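Local coordinates for protein plant cysteine oxidase 2 (Arabidopsis thaliana, PDB 7CXZ) that oxidises N-terminal cysteines of target proteins with molecular oxygen and a catalytic iron, marking them for proteasomal degradation through the N-end rule pathway, at residues Phe69-Thr72 with Pro78-Thr81. Numbering follows the deposited sequence.
Sequences FRST and PLVT
Ser71 reaches across to Pro78 and Leu79 and carries the whole contact from its own segment. Its CB meets the CA-CB edge of the Pro78 ring, 3.5 Å from Pro78 CB, while its hydroxyl passes on to the next peptide. There Leu79 N donates a hydrogen bond to Ser71 OG, 3.2 Å long and moderately straight at 155°. With OG roughly anti to the backbone N of Ser71 (chi1 -151°), the hydroxyl points to this amide. Leu79 adds a side-chain touch alongside the bond, its CG 3.6 Å from Ser71 OG. The close CB-CB approach marks the tight part of a small patch, about 105 Å² buried; Ser71 and Pro78 are also the nearest CA pair, 5.3 Å apart. Beyond it the pairing soon opens: Arg70 and Thr72 point away into exposed positions, and all three touching residues stay partly exposed. Losing the hydroxyl to an alanine here would probably leave the Leu79 amide without its acceptor and Leu79 CG without a neighbour from this segment. The contact closes a surface loop between helix 42-53 and strand 81-87 of the cupin fold, away from the iron site. Phe69 packs edge-to-face with Phe120 and touches strand 92-98. Val80 leads into strand 81-87, which begins at Thr81; their backbones hydrogen-bond to Val237 and Cys97 respectively, in the two strands flanking 81-87.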
loop_
_atom_site.group_PDB
_atom_site.type_symbol
_atom_site.label_atom_id
_atom_site.label_comp_id
_atom_site.label_asym_id
_atom_site.label_seq_id
_atom_site.Cartn_x
_atom_site.Cartn_y
_atom_site.Cartn_z
ATOM N N PHE A 69 9.390 15.416 -1.518
ATOM C CA PHE A 69 8.859 15.435 -0.159
ATOM C C PHE A 69 8.337 16.806 0.228
ATOM O O PHE A 69 8.020 17.039 1.402
ATOM C CB PHE A 69 9.934 14.926 0.800
ATOM C CG PHE A 69 10.368 13.541 0.446
ATOM C CD1 PHE A 69 9.543 12.455 0.737
ATOM C CD2 PHE A 69 11.552 13.316 -0.232
ATOM C CE1 PHE A 69 9.906 11.154 0.361
ATOM C CE2 PHE A 69 11.936 12.031 -0.603
ATOM C CZ PHE A 69 11.098 10.935 -0.296
ATOM N N ARG A 70 8.202 17.698 -0.744
ATOM C CA ARG A 70 7.591 19.003 -0.561
ATOM C C ARG A 70 6.515 19.195 -1.618
ATOM O O ARG A 70 6.700 18.807 -2.772
ATOM C CB ARG A 70 8.638 20.116 -0.662
ATOM C CG ARG A 70 9.744 19.996 0.375
ATOM C CD ARG A 70 10.688 21.205 0.353
ATOM N NE ARG A 70 11.479 21.264 -0.876
ATOM C CZ ARG A 70 12.521 20.481 -1.150
ATOM N NH1 ARG A 70 12.923 19.562 -0.275
ATOM N NH2 ARG A 70 13.165 20.618 -2.309
ATOM N N SER A 71 5.384 19.793 -1.226
ATOM C CA SER A 71 4.359 20.218 -2.169
ATOM C C SER A 71 3.953 21.642 -1.831
ATOM O O SER A 71 4.035 22.075 -0.674
ATOM C CB SER A 71 3.123 19.305 -2.154
ATOM O OG SER A 71 2.435 19.243 -3.413
ATOM N N THR A 72 3.536 22.379 -2.853
ATOM C CA THR A 72 3.014 23.721 -2.655
ATOM C C THR A 72 1.544 23.836 -3.029
ATOM O O THR A 72 0.970 24.922 -2.885
ATOM C CB THR A 72 3.842 24.742 -3.455
ATOM O OG1 THR A 72 3.967 24.306 -4.818
ATOM C CG2 THR A 72 5.231 24.891 -2.845
ATOM N N PRO A 78 -1.289 17.390 -0.374
ATOM C CA PRO A 78 -0.060 17.447 -1.179
ATOM C C PRO A 78 0.062 16.309 -2.189
ATOM O O PRO A 78 -0.364 15.181 -1.942
ATOM C CB PRO A 78 1.048 17.348 -0.120
ATOM C CG PRO A 78 0.424 17.865 1.121
ATOM C CD PRO A 78 -1.016 17.489 1.072
ATOM N N LEU A 79 0.686 16.606 -3.329
ATOM C CA LEU A 79 0.908 15.557 -4.319
ATOM C C LEU A 79 1.852 14.508 -3.757
ATOM O O LEU A 79 2.871 14.832 -3.149
ATOM C CB LEU A 79 1.515 16.119 -5.601
ATOM C CG LEU A 79 0.910 17.399 -6.163
ATOM C CD1 LEU A 79 1.689 17.862 -7.403
ATOM C CD2 LEU A 79 -0.530 17.116 -6.488
ATOM N N VAL A 80 1.518 13.243 -3.990
ATOM C CA VAL A 80 2.352 12.104 -3.631
ATOM C C VAL A 80 3.075 11.640 -4.887
ATOM O O VAL A 80 2.428 11.399 -5.914
ATOM C CB VAL A 80 1.500 10.969 -3.053
ATOM C CG1 VAL A 80 2.361 9.729 -2.818
ATOM C CG2 VAL A 80 0.818 11.419 -1.747
ATOM N N THR A 81 4.400 11.521 -4.820
ATOM C CA THR A 81 5.205 11.137 -5.976
ATOM C C THR A 81 5.487 9.638 -5.969
ATOM O O THR A 81 5.839 9.060 -4.934
ATOM C CB THR A 81 6.511 11.922 -6.013
ATOM O OG1 THR A 81 6.203 13.290 -6.290
ATOM C CG2 THR A 81 7.422 11.418 -7.147
#